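Local atomic coordinates of pyridine synthase TbtD (Thermobispora bispora, PDB entry 5WA4), a protein that probably forms the pyridine core of the thiopeptide antibiotic thiomuracin by a [4+2] aza-cycloaddition, and binds an N-terminal leader peptide fragment. Residues T175-S180 and S233-E238. Residues are numbered along the deposited sequence; the frame is centred on the assembly and turned at random.
Sequences TAHALS and SAESAE
His-177 and Glu-235 join segments on two helices, 164-178 and 220-235, through a hydrogen bond of 2.8 Å from the imidazole NE2 of His-177 to the carboxylate OE1 of Glu-235. The bond is moderately bent, with 152° at the hydrogen, and OE1 is met from above the carboxylate plane, while on the imidazole side it lies only slightly off the plane of the ring. With CG anti to the backbone N (chi1 -169°), the His-177 ring reaches over to the other helix. Its second nitrogen, ND1, is bonded to the backbone N of Leu-184, which fixes the rotation of the ring and turns NE2 to the glutamate. The CB of Glu-235 does not point at the other segment, but with CG between the backbone N and the carbonyl carbon (chi1 58°) and the chain extended beyond it, OE1 reaches the edge of the imidazole.

Beside this polar bridge two alanines pack side by side. The CB of Ala-178 makes an apolar contact of 4.3 Å with CB of Ala-234 and separately lies 3.8 Å from the carbonyl O of Ala-234, and the small side chains let the backbones approach to 5.8 Å between the CA atoms of these two residues. The methyl of Ala-234 also lies at the edge of the imidazole, 4.3 Å from His-177 CD2. Ala-234 is buried, whereas Glu-235 lies on the exposed side; beyond it the chain leaves the helix at Ser-236, and Ala-237 and Glu-238 are poorly ordered.

Helix 244-265 packs against both partners, with Val-250 touching Ala-178 and Arg-247 bonded to the carbonyl of Ser-233, while Tyr-314 of helix 307-328 touches Ala-176 and Ser-180.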
ATOM      1  N   THR E 175      -3.712 -10.752  35.463  1.00 49.81           N
ATOM      2  CA  THR E 175      -3.174  -9.481  35.020  1.00 42.92           C
ATOM      3  C   THR E 175      -4.220  -8.628  34.278  1.00 52.74           C
ATOM      4  O   THR E 175      -4.333  -7.408  34.532  1.00 53.14           O
ATOM      5  CB  THR E 175      -1.944  -9.703  34.141  1.00 46.87           C
ATOM      6  OG1 THR E 175      -0.971 -10.436  34.896  1.00 52.48           O
ATOM      7  CG2 THR E 175      -1.331  -8.384  33.711  1.00 54.24           C
ATOM      8  N   ALA E 176      -4.993  -9.238  33.381  1.00 45.58           N
ATOM      9  CA  ALA E 176      -5.974  -8.455  32.627  1.00 43.45           C
ATOM     10  C   ALA E 176      -7.109  -8.005  33.511  1.00 49.85           C
ATOM     11  O   ALA E 176      -7.754  -7.003  33.216  1.00 50.27           O
ATOM     12  CB  ALA E 176      -6.524  -9.229  31.458  1.00 42.20           C
ATOM     13  N   HIS E 177      -7.382  -8.743  34.590  1.00 53.43           N
ATOM     14  CA  HIS E 177      -8.513  -8.364  35.444  1.00 51.31           C
ATOM     15  C   HIS E 177      -8.088  -7.285  36.439  1.00 50.88           C
ATOM     16  O   HIS E 177      -8.771  -6.272  36.611  1.00 54.01           O
ATOM     17  CB  HIS E 177      -9.094  -9.568  36.191  1.00 43.34           C
ATOM     18  CG  HIS E 177     -10.400  -9.271  36.857  1.00 50.69           C
ATOM     19  ND1 HIS E 177     -11.441  -8.648  36.204  1.00 56.32           N
ATOM     20  CD2 HIS E 177     -10.818  -9.463  38.132  1.00 54.32           C
ATOM     21  CE1 HIS E 177     -12.453  -8.490  37.038  1.00 49.47           C
ATOM     22  NE2 HIS E 177     -12.101  -8.976  38.213  1.00 53.92           N
ATOM     23  N   ALA E 178      -6.947  -7.509  37.074  1.00 44.74           N
ATOM     24  CA  ALA E 178      -6.485  -6.661  38.148  1.00 45.43           C
ATOM     25  C   ALA E 178      -5.829  -5.380  37.639  1.00 51.56           C
ATOM     26  O   ALA E 178      -6.144  -4.292  38.109  1.00 52.26           O
ATOM     27  CB  ALA E 178      -5.515  -7.435  39.039  1.00 47.07           C
ATOM     28  N   LEU E 179      -4.912  -5.511  36.690  1.00 51.28           N
ATOM     29  CA  LEU E 179      -4.104  -4.375  36.285  1.00 43.21           C
ATOM     30  C   LEU E 179      -4.616  -3.618  35.065  1.00 47.14           C
ATOM     31  O   LEU E 179      -3.889  -2.786  34.527  1.00 49.85           O
ATOM     32  CB  LEU E 179      -2.671  -4.823  36.018  1.00 46.15           C
ATOM     33  CG  LEU E 179      -1.886  -5.305  37.234  1.00 54.19           C
ATOM     34  CD1 LEU E 179      -1.705  -6.809  37.169  1.00 51.91           C
ATOM     35  CD2 LEU E 179      -0.530  -4.611  37.326  1.00 52.91           C
ATOM     36  N   SER E 180      -5.840  -3.877  34.616  1.00 45.39           N
ATOM     37  CA  SER E 180      -6.425  -2.999  33.596  1.00 51.48           C
ATOM     38  C   SER E 180      -7.457  -2.079  34.253  1.00 50.79           C
ATOM     39  O   SER E 180      -7.791  -2.255  35.435  1.00 52.50           O
ATOM     40  CB  SER E 180      -7.063  -3.800  32.456  1.00 45.58           C
ATOM     41  OG  SER E 180      -8.295  -4.367  32.839  1.00 45.01           O
ATOM     42  N   SER E 233      -9.569 -14.305  43.025  1.00 64.45           N
ATOM     43  CA  SER E 233      -8.267 -14.179  43.689  1.00 66.70           C
ATOM     44  C   SER E 233      -7.468 -12.987  43.192  1.00 70.10           C
ATOM     45  O   SER E 233      -6.365 -12.734  43.663  1.00 67.95           O
ATOM     46  CB  SER E 233      -7.425 -15.443  43.503  1.00 62.40           C
ATOM     47  OG  SER E 233      -7.849 -16.470  44.367  1.00 85.37           O
ATOM     48  N   ALA E 234      -8.010 -12.266  42.222  1.00 65.06           N
ATOM     49  CA  ALA E 234      -7.288 -11.157  41.659  1.00 59.25           C
ATOM     50  C   ALA E 234      -7.774  -9.828  42.222  1.00 72.10           C
ATOM     51  O   ALA E 234      -7.030  -8.839  42.185  1.00 65.87           O
ATOM     52  CB  ALA E 234      -7.408 -11.172  40.170  1.00 61.58           C
ATOM     53  N   GLU E 235      -8.994  -9.812  42.768  1.00 73.55           N
ATOM     54  CA  GLU E 235      -9.586  -8.572  43.259  1.00 72.38           C
ATOM     55  C   GLU E 235      -9.807  -8.486  44.776  1.00 87.41           C
ATOM     56  O   GLU E 235      -9.427  -7.494  45.383  1.00 99.31           O
ATOM     57  CB  GLU E 235     -10.909  -8.305  42.533  1.00 72.57           C
ATOM     58  CG  GLU E 235     -11.962  -9.388  42.659  1.00 73.22           C
ATOM     59  CD  GLU E 235     -13.212  -9.097  41.827  1.00 79.76           C
ATOM     60  OE1 GLU E 235     -13.093  -8.441  40.772  1.00 71.85           O
ATOM     61  OE2 GLU E 235     -14.323  -9.495  42.250  1.00 81.31           O
ATOM     62  N   SER E 236     -10.367  -9.542  45.365  1.00 94.69           N
ATOM     63  CA  SER E 236     -10.797  -9.634  46.777  1.00110.29           C
ATOM     64  C   SER E 236     -10.629  -8.408  47.700  1.00115.07           C
ATOM     65  O   SER E 236     -11.620  -7.793  48.123  1.00107.77           O
ATOM     66  CB  SER E 236     -10.088 -10.832  47.422  1.00112.77           C
ATOM     67  OG  SER E 236      -8.912 -10.438  48.100  1.00121.38           O
ATOM     68  N   ALA E 237      -9.381  -8.069  48.014  1.00116.25           N
ATOM     69  CA  ALA E 237      -9.086  -7.018  48.985  1.00122.53           C
ATOM     70  C   ALA E 237      -8.927  -7.639  50.372  1.00131.58           C
ATOM     71  O   ALA E 237      -9.678  -7.320  51.301  1.00135.71           O
ATOM     72  N   GLU E 238      -7.942  -8.526  50.503  1.00133.23           N
ATOM     73  CA  GLU E 238      -7.754  -9.303  51.724  1.00131.70           C
ATOM     74  C   GLU E 238      -6.298  -9.734  51.899  1.00134.49           C
ATOM     75  O   GLU E 238      -5.471  -9.567  50.993  1.00133.01           O
ATOM     76  CB  GLU E 238      -8.671 -10.529  51.716  1.00131.66           C
TER